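Spindle assembly abnormal protein 6 homolog (Drosophila melanogaster, PDB 5AL7) forms the central scaffold of the centriole, its nine homodimers building a cartwheel that ensures ninefold symmetry, and is needed for centrosome duplication. Local coordinates at residues 17-22 / 55-60; 35-40 / 119-124; 115-120 / 141-146. The protein carries 1 engineered substitution. One frame throughout, in Å; residues are numbered along the deposited sequence.

Overall arrangement
All three contacts lie in the globular N-terminal head, and all are only partly buried. Contacts 2 and 3 are neighbours, their centres about 13 Å apart. They share strand 117-122, which contact 2 pairs in parallel with strand 23-36 and contact 3 in antiparallel with strand 136-142; only backbone hydrogen bonds cross contact 3, whereas the Asn37 side chain supplies two of the four in contact 2. Leu120 and Val141 are buried on opposite faces of the sheet. Contact 1 stands apart, its centre about 30 and 31 Å from those of contacts 2 and 3. It joins the loop before strand 23-36 to the turn between strands 44-55 and 60-67, and side chains carry most of it.

Contact 1 (17-22 / 55-60); sequences MDYGKS and VDFKEL
About the CA-CB bond of Tyr19 the ring lies opposite the carbonyl carbon (chi1 -61°), while Lys58 starts wedged between its own backbone N and carbonyl carbon (chi1 64°) and then runs fully extended, which carries its ammonium to the phenol. Lys58 NZ donates to Tyr19 OH over 2.9 Å, the two side chains crossing at about a right angle. Lys58 belongs to the short loop of the beta hairpin formed by strands 44-55 and 60-67 of the SAS-6 head domain, closed by Val55 N bonding Leu60 O. The loop leading into strand 23-36 packs on this one. Phe57 directs its edge at the face of Tyr19 in an offset edge-to-face pair, the planes 79° apart and the centroids 5.9 Å apart. Val55 CG2 and Leu60 CD2 meet the CD2-CE2 side of the tyrosine, and Val55 CG2 also touches Met17 CE at 3.5 Å. With an alanine here in place of Tyr19, Lys58 NZ would probably lose its hydroxyl partner and Phe57 the ring its edge meets, opening a gap beside Val55 and Leu60. Behind the loop, Met17 N bonds Tyr167 OH of helix 161-187, while Leu60 rests on Thr78 and Asp80. Ser22 grips Asp56 twice: its O accepts Asp56 N at 3.0 Å, and its OG donates to Asp56 OD1 at 2.7 Å, from above the carboxylate plane.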
loop_
_atom_site.group_PDB
_atom_site.type_symbol
_atom_site.label_atom_id
_atom_site.label_comp_id
_atom_site.label_asym_id
_atom_site.label_seq_id
_atom_site.Cartn_x
_atom_site.Cartn_y
_atom_site.Cartn_z
ATOM N N MET A 17 4.391 16.020 5.893
ATOM C CA MET A 17 3.504 16.196 7.033
ATOM C C MET A 17 3.664 15.026 8.007
ATOM O O MET A 17 2.737 14.249 8.217
ATOM C CB MET A 17 2.057 16.346 6.565
ATOM C CG MET A 17 1.842 17.570 5.675
ATOM S SD MET A 17 2.089 19.166 6.499
ATOM C CE MET A 17 0.561 19.284 7.429
ATOM N N ASP A 18 4.873 14.883 8.548
ATOM C CA ASP A 18 5.196 13.825 9.499
ATOM C C ASP A 18 5.132 14.355 10.933
ATOM O O ASP A 18 6.158 14.458 11.614
ATOM C CB ASP A 18 6.584 13.251 9.202
ATOM C CG ASP A 18 6.789 11.861 9.802
ATOM O OD1 ASP A 18 5.865 11.370 10.497
ATOM O OD2 ASP A 18 7.878 11.264 9.578
ATOM N N TYR A 19 3.933 14.730 11.373
ATOM C CA TYR A 19 3.770 15.322 12.695
ATOM C C TYR A 19 2.836 14.496 13.568
ATOM O O TYR A 19 2.291 14.999 14.560
ATOM C CB TYR A 19 3.256 16.760 12.591
ATOM C CG TYR A 19 4.199 17.667 11.850
ATOM C CD1 TYR A 19 5.356 18.139 12.454
ATOM C CD2 TYR A 19 3.933 18.054 10.535
ATOM C CE1 TYR A 19 6.232 18.969 11.773
ATOM C CE2 TYR A 19 4.800 18.882 9.845
ATOM C CZ TYR A 19 5.948 19.337 10.472
ATOM O OH TYR A 19 6.815 20.160 9.795
ATOM N N GLY A 20 2.633 13.240 13.188
ATOM C CA GLY A 20 1.875 12.323 14.012
ATOM C C GLY A 20 0.481 12.812 14.318
ATOM O O GLY A 20 -0.245 13.262 13.433
ATOM N N LYS A 21 0.113 12.725 15.588
ATOM C CA LYS A 21 -1.230 13.047 16.026
ATOM C C LYS A 21 -1.585 14.523 15.813
ATOM O O LYS A 21 -2.753 14.898 15.909
ATOM C CB LYS A 21 -1.395 12.678 17.494
ATOM C CG LYS A 21 -1.447 11.191 17.799
ATOM C CD LYS A 21 -1.461 11.006 19.326
ATOM C CE LYS A 21 -1.418 9.548 19.759
ATOM N NZ LYS A 21 -2.711 8.847 19.505
ATOM N N SER A 22 -0.586 15.359 15.538
ATOM C CA SER A 22 -0.825 16.782 15.260
ATOM C C SER A 22 -1.340 17.043 13.844
ATOM O O SER A 22 -1.735 18.160 13.520
ATOM C CB SER A 22 0.440 17.602 15.495
ATOM O OG SER A 22 0.623 17.858 16.873
ATOM N N VAL A 55 -1.347 21.321 10.451
ATOM C CA VAL A 55 -0.742 21.001 11.739
ATOM C C VAL A 55 -1.463 21.776 12.850
ATOM O O VAL A 55 -1.799 22.947 12.686
ATOM C CB VAL A 55 0.770 21.339 11.749
ATOM C CG1 VAL A 55 1.417 20.787 12.975
ATOM C CG2 VAL A 55 1.448 20.754 10.530
ATOM N N ASP A 56 -1.725 21.119 13.972
ATOM C CA ASP A 56 -2.524 21.740 15.026
ATOM C C ASP A 56 -1.765 22.801 15.849
ATOM O O ASP A 56 -2.350 23.802 16.288
ATOM C CB ASP A 56 -3.102 20.647 15.946
ATOM C CG ASP A 56 -2.085 20.080 16.933
ATOM O OD1 ASP A 56 -0.870 20.125 16.664
ATOM O OD2 ASP A 56 -2.517 19.563 17.984
ATOM N N PHE A 57 -0.475 22.578 16.060
ATOM C CA PHE A 57 0.324 23.443 16.919
ATOM C C PHE A 57 1.039 24.595 16.201
ATOM O O PHE A 57 1.613 25.467 16.848
ATOM C CB PHE A 57 1.336 22.598 17.700
ATOM C CG PHE A 57 2.366 21.909 16.850
ATOM C CD1 PHE A 57 3.517 22.566 16.474
ATOM C CD2 PHE A 57 2.197 20.596 16.464
ATOM C CE1 PHE A 57 4.471 21.931 15.718
ATOM C CE2 PHE A 57 3.153 19.957 15.711
ATOM C CZ PHE A 57 4.290 20.627 15.336
ATOM N N LYS A 58 1.061 24.563 14.876
ATOM C CA LYS A 58 1.678 25.634 14.101
ATOM C C LYS A 58 0.923 25.905 12.801
ATOM O O LYS A 58 0.214 25.044 12.293
ATOM C CB LYS A 58 3.141 25.302 13.809
ATOM C CG LYS A 58 3.358 24.083 12.929
ATOM C CD LYS A 58 4.840 23.930 12.623
ATOM C CE LYS A 58 5.147 22.662 11.838
ATOM N NZ LYS A 58 6.605 22.543 11.520
ATOM N N GLU A 59 1.044 27.118 12.285
ATOM C CA GLU A 59 0.411 27.457 11.014
ATOM C C GLU A 59 1.148 26.768 9.887
ATOM O O GLU A 59 2.224 27.209 9.459
ATOM C CB GLU A 59 0.388 28.968 10.792
ATOM C CG GLU A 59 -0.444 29.683 11.824
ATOM C CD GLU A 59 -0.366 31.168 11.686
ATOM O OE1 GLU A 59 0.589 31.651 11.037
ATOM O OE2 GLU A 59 -1.228 31.852 12.271
ATOM N N LEU A 60 0.596 25.642 9.459
ATOM C CA LEU A 60 1.166 24.897 8.352
ATOM C C LEU A 60 0.091 24.109 7.624
ATOM O O LEU A 60 -0.559 23.237 8.200
ATOM C CB LEU A 60 2.268 23.966 8.845
ATOM C CG LEU A 60 3.004 23.199 7.750
ATOM C CD1 LEU A 60 3.700 24.143 6.776
ATOM C CD2 LEU A 60 4.005 22.272 8.387
#

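Contact 2 (35-40 / 119-124); sequences NFNGDM and HLTTRD. Unlike the reference sequence in segment 35-40: Asp39 (reference Glu).
Thr122 OG1 receives the amide of Asn37 at 2.7 Å from Asn37 ND2, lying almost exactly in the amide plane. The same amide turns its other end to the backbone: Thr122 N donates to Asn37 OD1 at 2.9 Å, reaching that oxygen from well above the carbonyl plane. Gripped at both ends, the Asn37 amide has little freedom to flip about its CB-CG bond. The CB of Asn37 starts out away from the opposite strand, and the side chain then curls back to Thr122; a positive phi (76°) marks the residue as the place where the chain leaves the sheet. Upstream the pairing is regular. Leu120 N donates to Asn35 O at 2.8 Å, and Asn37 N returns a bond to Leu120 O at 2.9 Å. His119 CA adds a CA-H...O contact to Asn35 O. These bonds are a parallel beta ladder, Asn35 beside His119 and Phe36 beside Leu120, between the first and last strands in the order of the seven-stranded sheet of the SAS-6 head. Side chains alternate across it. On one face Asn35 lies alongside His119, pointing the same way: its CB sits over the imidazole as a CH-pi contact, 3.7 Å from the ring centroid, and its amide plane is stacked within 15° of the ring plane. On the opposite face Phe36 and Leu120 also run side by side, Phe36 CE2 meeting Leu120 CD2 at 3.7 Å. Phe36 forms a cation-pi pair with Arg46 of strand 44-55, and Leu120 reaches Leu138 and Cys156. Thr121 OG1 is taken by Gln139 OE1 of strand 136-142, while Asn37 O and Asp39 O must share the one proton of Ser43 OG.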
loop_
_atom_site.group_PDB
_atom_site.type_symbol
_atom_site.label_atom_id
_atom_site.label_comp_id
_atom_site.label_asym_id
_atom_site.label_seq_id
_atom_site.Cartn_x
_atom_site.Cartn_y
_atom_site.Cartn_z
ATOM N N ASN A 35 -8.248 20.116 -13.788
ATOM C CA ASN A 35 -7.757 20.602 -15.062
ATOM C C ASN A 35 -6.249 20.755 -15.086
ATOM O O ASN A 35 -5.689 21.435 -14.254
ATOM C CB ASN A 35 -8.414 21.950 -15.388
ATOM C CG ASN A 35 -9.812 21.787 -15.908
ATOM O OD1 ASN A 35 -10.017 21.573 -17.100
ATOM N ND2 ASN A 35 -10.789 21.838 -15.007
ATOM N N PHE A 36 -5.613 20.207 -16.110
ATOM C CA PHE A 36 -4.169 20.295 -16.279
ATOM C C PHE A 36 -3.824 21.280 -17.394
ATOM O O PHE A 36 -4.034 21.012 -18.579
ATOM C CB PHE A 36 -3.589 18.908 -16.549
ATOM C CG PHE A 36 -3.366 18.087 -15.296
ATOM C CD1 PHE A 36 -4.433 17.652 -14.528
ATOM C CD2 PHE A 36 -2.087 17.761 -14.886
ATOM C CE1 PHE A 36 -4.230 16.910 -13.370
ATOM C CE2 PHE A 36 -1.881 17.012 -13.733
ATOM C CZ PHE A 36 -2.952 16.590 -12.971
ATOM N N ASN A 37 -3.390 22.454 -16.935
ATOM C CA ASN A 37 -2.838 23.592 -17.690
ATOM C C ASN A 37 -3.770 24.511 -18.495
ATOM O O ASN A 37 -4.936 24.202 -18.732
ATOM C CB ASN A 37 -1.726 23.115 -18.587
ATOM C CG ASN A 37 -0.387 23.434 -17.998
ATOM O OD1 ASN A 37 0.082 24.569 -18.090
ATOM N ND2 ASN A 37 0.234 22.447 -17.367
ATOM N N GLY A 38 -3.215 25.657 -18.896
ATOM C CA GLY A 38 -3.973 26.810 -19.372
ATOM C C GLY A 38 -4.766 26.730 -20.662
ATOM O O GLY A 38 -5.999 26.715 -20.627
ATOM N N ASP A 39 -4.061 26.755 -21.790
ATOM C CA ASP A 39 -4.658 26.682 -23.127
ATOM C C ASP A 39 -5.495 25.402 -23.302
ATOM O O ASP A 39 -4.941 24.304 -23.307
ATOM C CB ASP A 39 -3.544 26.752 -24.176
ATOM C CG ASP A 39 -4.059 26.968 -25.588
ATOM O OD1 ASP A 39 -5.289 26.972 -25.804
ATOM O OD2 ASP A 39 -3.211 27.151 -26.490
ATOM N N MET A 40 -6.818 25.547 -23.435
ATOM C CA MET A 40 -7.751 24.406 -23.497
ATOM C C MET A 40 -7.542 23.479 -24.713
ATOM O O MET A 40 -8.098 22.379 -24.787
ATOM C CB MET A 40 -9.194 24.909 -23.476
ATOM C CG MET A 40 -10.241 23.807 -23.341
ATOM S SD MET A 40 -10.207 22.965 -21.741
ATOM C CE MET A 40 -11.628 23.700 -20.936
ATOM N N HIS A 119 -7.783 23.964 -11.050
ATOM C CA HIS A 119 -6.800 23.963 -12.127
ATOM C C HIS A 119 -5.387 23.760 -11.589
ATOM O O HIS A 119 -5.053 24.168 -10.486
ATOM C CB HIS A 119 -6.843 25.270 -12.916
ATOM C CG HIS A 119 -8.034 25.409 -13.808
ATOM N ND1 HIS A 119 -7.933 25.438 -15.182
ATOM C CD2 HIS A 119 -9.351 25.560 -13.524
ATOM C CE1 HIS A 119 -9.137 25.586 -15.706
ATOM N NE2 HIS A 119 -10.015 25.671 -14.724
ATOM N N LEU A 120 -4.559 23.142 -12.410
ATOM C CA LEU A 120 -3.153 22.954 -12.159
ATOM C C LEU A 120 -2.382 23.526 -13.341
ATOM O O LEU A 120 -2.230 22.876 -14.366
ATOM C CB LEU A 120 -2.845 21.482 -11.940
ATOM C CG LEU A 120 -1.473 21.235 -11.320
ATOM C CD1 LEU A 120 -1.439 21.744 -9.924
ATOM C CD2 LEU A 120 -1.157 19.750 -11.349
ATOM N N THR A 121 -1.987 24.786 -13.219
ATOM C CA THR A 121 -1.360 25.505 -14.320
ATOM C C THR A 121 0.164 25.514 -14.263
ATOM O O THR A 121 0.750 25.773 -13.230
ATOM C CB THR A 121 -1.852 26.962 -14.364
ATOM O OG1 THR A 121 -3.264 26.980 -14.141
ATOM C CG2 THR A 121 -1.561 27.592 -15.714
ATOM N N THR A 122 0.807 25.285 -15.396
ATOM C CA THR A 122 2.242 25.410 -15.432
ATOM C C THR A 122 2.583 26.879 -15.359
ATOM O O THR A 122 1.990 27.703 -16.053
ATOM C CB THR A 122 2.857 24.796 -16.696
ATOM O OG1 THR A 122 2.686 23.374 -16.663
ATOM C CG2 THR A 122 4.335 25.111 -16.767
ATOM N N ARG A 123 3.512 27.203 -14.472
ATOM C CA ARG A 123 4.022 28.551 -14.350
ATOM C C ARG A 123 4.837 28.902 -15.596
ATOM O O ARG A 123 5.674 28.116 -16.041
ATOM C CB ARG A 123 4.867 28.680 -13.079
ATOM C CG ARG A 123 5.038 30.108 -12.603
ATOM C CD ARG A 123 5.674 30.198 -11.228
ATOM N NE ARG A 123 4.893 29.522 -10.192
ATOM C CZ ARG A 123 5.251 29.442 -8.910
ATOM N NH1 ARG A 123 6.389 29.985 -8.492
ATOM N NH2 ARG A 123 4.472 28.812 -8.041
ATOM N N ASP A 124 4.562 30.069 -16.172
ATOM C CA ASP A 124 5.263 30.521 -17.368
ATOM C C ASP A 124 6.709 30.884 -17.030
ATOM O O ASP A 124 6.981 31.958 -16.499
ATOM C CB ASP A 124 4.541 31.713 -18.001
ATOM C CG ASP A 124 5.032 32.014 -19.404
ATOM O OD1 ASP A 124 5.135 31.064 -20.210
ATOM O OD2 ASP A 124 5.304 33.197 -19.707
#

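Contact 3 (115-120 / 141-146); sequences KLELHL and VEIRSD. Engineered in segment 141-146: Asp146 (natural residue Phe). With NO3 (nitrate ion), chain C.
Glu117 and Val141 exchange two backbone hydrogen bonds: Glu117 N donates to Val141 O at 2.9 Å, and Val141 N answers to Glu117 O over the same 2.9 Å. Beside this pair the Val141 and His119 side chains cross at about a right angle, and Val141 CG2 comes obliquely to the ring, 3.5 Å from His119 CD2. Leu116 CD2 leans on Glu142 CB, and Ile143 CD1 lies 3.6 Å from Glu117 OE1. The paired residues form an antiparallel hydrogen-bonded pair joining strands 117-122 and 136-142, the latter being one arm of the hairpin that continues into strand 149-158. A second shell fixes the side chains. His119 NE2 donates to Glu117 OE1 at 3.2 Å, nearly along the C-O axis though the oxygen is tilted out of the imidazole plane, which links the ring to the carboxylate. Leu116 is backed by Met107 and Cys111 of helix 97-113. Further out, in the hairpin loop, Arg144 grips Asp146 side-on: Arg144 NE meets Asp146 OD1, and Arg144 NH2 meets Asp146 OD2 at 2.8 Å, both carboxylate oxygens using their syn lone pairs. Asp146 is an engineered replacement for a phenylalanine that, as in relatives, probably serves head-to-head association. Arg144 NH1 adds a weak salt bridge to Glu142 OE2, whose sister oxygen OE1 accepts His151 NE2. Arg144 NH1 also bonds O3 of a nitrate ion, probably from the crystallisation liquor, weakly at 3.2 Å.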
loop_
_atom_site.group_PDB
_atom_site.type_symbol
_atom_site.label_atom_id
_atom_site.label_comp_id
_atom_site.label_asym_id
_atom_site.label_seq_id
_atom_site.Cartn_x
_atom_site.Cartn_y
_atom_site.Cartn_z
ATOM N N LYS A 115 -19.376 23.903 -8.374
ATOM C CA LYS A 115 -19.527 25.356 -8.324
ATOM C C LYS A 115 -18.212 26.019 -8.718
ATOM O O LYS A 115 -18.197 27.150 -9.214
ATOM C CB LYS A 115 -19.954 25.817 -6.931
ATOM C CG LYS A 115 -21.184 25.113 -6.373
ATOM C CD LYS A 115 -22.457 25.503 -7.111
ATOM C CE LYS A 115 -23.619 24.583 -6.744
ATOM N NZ LYS A 115 -23.480 23.211 -7.322
ATOM N N LEU A 116 -17.110 25.305 -8.481
ATOM C CA LEU A 116 -15.791 25.781 -8.863
ATOM C C LEU A 116 -15.024 24.710 -9.622
ATOM O O LEU A 116 -15.441 23.553 -9.698
ATOM C CB LEU A 116 -14.996 26.213 -7.638
ATOM C CG LEU A 116 -15.387 27.502 -6.918
ATOM C CD1 LEU A 116 -14.477 27.731 -5.698
ATOM C CD2 LEU A 116 -15.341 28.691 -7.880
ATOM N N GLU A 117 -13.899 25.114 -10.199
ATOM C CA GLU A 117 -13.031 24.202 -10.916
ATOM C C GLU A 117 -11.616 24.290 -10.369
ATOM O O GLU A 117 -11.102 25.376 -10.152
ATOM C CB GLU A 117 -13.026 24.523 -12.405
ATOM C CG GLU A 117 -14.265 24.076 -13.131
ATOM C CD GLU A 117 -14.033 23.964 -14.616
ATOM O OE1 GLU A 117 -13.013 24.517 -15.092
ATOM O OE2 GLU A 117 -14.866 23.332 -15.305
ATOM N N LEU A 118 -10.980 23.145 -10.157
ATOM C CA LEU A 118 -9.603 23.129 -9.689
ATOM C C LEU A 118 -8.655 22.978 -10.874
ATOM O O LEU A 118 -8.746 22.011 -11.637
ATOM C CB LEU A 118 -9.393 21.997 -8.694
ATOM C CG LEU A 118 -8.122 22.051 -7.864
ATOM C CD1 LEU A 118 -8.253 23.074 -6.757
ATOM C CD2 LEU A 118 -7.851 20.676 -7.300
ATOM N N HIS A 119 -7.783 23.964 -11.050
ATOM C CA HIS A 119 -6.800 23.963 -12.127
ATOM C C HIS A 119 -5.387 23.760 -11.589
ATOM O O HIS A 119 -5.053 24.168 -10.486
ATOM C CB HIS A 119 -6.843 25.270 -12.916
ATOM C CG HIS A 119 -8.034 25.409 -13.808
ATOM N ND1 HIS A 119 -7.933 25.438 -15.182
ATOM C CD2 HIS A 119 -9.351 25.560 -13.524
ATOM C CE1 HIS A 119 -9.137 25.586 -15.706
ATOM N NE2 HIS A 119 -10.015 25.671 -14.724
ATOM N N LEU A 120 -4.559 23.142 -12.410
ATOM C CA LEU A 120 -3.153 22.954 -12.159
ATOM C C LEU A 120 -2.382 23.526 -13.341
ATOM O O LEU A 120 -2.230 22.876 -14.366
ATOM C CB LEU A 120 -2.845 21.482 -11.940
ATOM C CG LEU A 120 -1.473 21.235 -11.320
ATOM C CD1 LEU A 120 -1.439 21.744 -9.924
ATOM C CD2 LEU A 120 -1.157 19.750 -11.349
ATOM N N VAL A 141 -10.795 28.256 -9.861
ATOM C CA VAL A 141 -11.379 29.070 -10.924
ATOM C C VAL A 141 -12.903 28.971 -10.985
ATOM O O VAL A 141 -13.455 27.876 -10.955
ATOM C CB VAL A 141 -10.797 28.684 -12.291
ATOM C CG1 VAL A 141 -11.354 29.570 -13.356
ATOM C CG2 VAL A 141 -9.279 28.802 -12.274
ATOM N N GLU A 142 -13.566 30.128 -11.036
ATOM C CA GLU A 142 -15.016 30.259 -11.232
ATOM C C GLU A 142 -15.326 30.531 -12.699
ATOM O O GLU A 142 -14.919 31.559 -13.244
ATOM C CB GLU A 142 -15.581 31.394 -10.378
ATOM C CG GLU A 142 -17.108 31.484 -10.352
ATOM C CD GLU A 142 -17.622 32.843 -9.856
ATOM O OE1 GLU A 142 -16.925 33.499 -9.056
ATOM O OE2 GLU A 142 -18.737 33.248 -10.251
ATOM N N ILE A 143 -16.032 29.606 -13.339
ATOM C CA ILE A 143 -16.398 29.786 -14.739
ATOM C C ILE A 143 -17.543 30.767 -14.824
ATOM O O ILE A 143 -18.559 30.583 -14.155
ATOM C CB ILE A 143 -16.800 28.462 -15.428
ATOM C CG1 ILE A 143 -15.723 27.388 -15.205
ATOM C CG2 ILE A 143 -17.131 28.695 -16.917
ATOM C CD1 ILE A 143 -14.320 27.792 -15.658
ATOM N N ARG A 144 -17.363 31.814 -15.626
ATOM C CA ARG A 144 -18.341 32.883 -15.745
ATOM C C ARG A 144 -18.717 33.181 -17.200
ATOM O O ARG A 144 -18.022 32.763 -18.126
ATOM C CB ARG A 144 -17.798 34.137 -15.067
ATOM C CG ARG A 144 -17.716 34.008 -13.557
ATOM C CD ARG A 144 -17.192 35.272 -12.901
ATOM N NE ARG A 144 -17.968 36.447 -13.290
ATOM C CZ ARG A 144 -19.068 36.854 -12.667
ATOM N NH1 ARG A 144 -19.537 36.165 -11.639
ATOM N NH2 ARG A 144 -19.711 37.932 -13.089
ATOM N N SER A 145 -19.820 33.907 -17.388
ATOM C CA SER A 145 -20.321 34.239 -18.725
ATOM C C SER A 145 -19.724 35.539 -19.242
ATOM O O SER A 145 -19.986 35.924 -20.375
ATOM C CB SER A 145 -21.854 34.308 -18.757
ATOM O OG SER A 145 -22.356 35.309 -17.899
ATOM N N ASP A 146 -18.993 36.254 -18.392
ATOM C CA ASP A 146 -18.275 37.456 -18.829
ATOM C C ASP A 146 -16.778 37.177 -18.911
ATOM O O ASP A 146 -16.171 37.250 -19.980
ATOM C CB ASP A 146 -18.544 38.652 -17.896
ATOM C CG ASP A 146 -18.592 38.267 -16.415
ATOM O OD1 ASP A 146 -18.079 37.194 -16.024
ATOM O OD2 ASP A 146 -19.153 39.054 -15.626
HETATM N N NO3 C . -22.045 38.586 -10.998
HETATM O O1 NO3 C . -22.814 38.746 -11.994
HETATM O O2 NO3 C . -21.184 39.475 -10.710
HETATM O O3 NO3 C . -22.136 37.539 -10.286
HETATM O O HOH W 1 -17.303 26.880 -11.855
#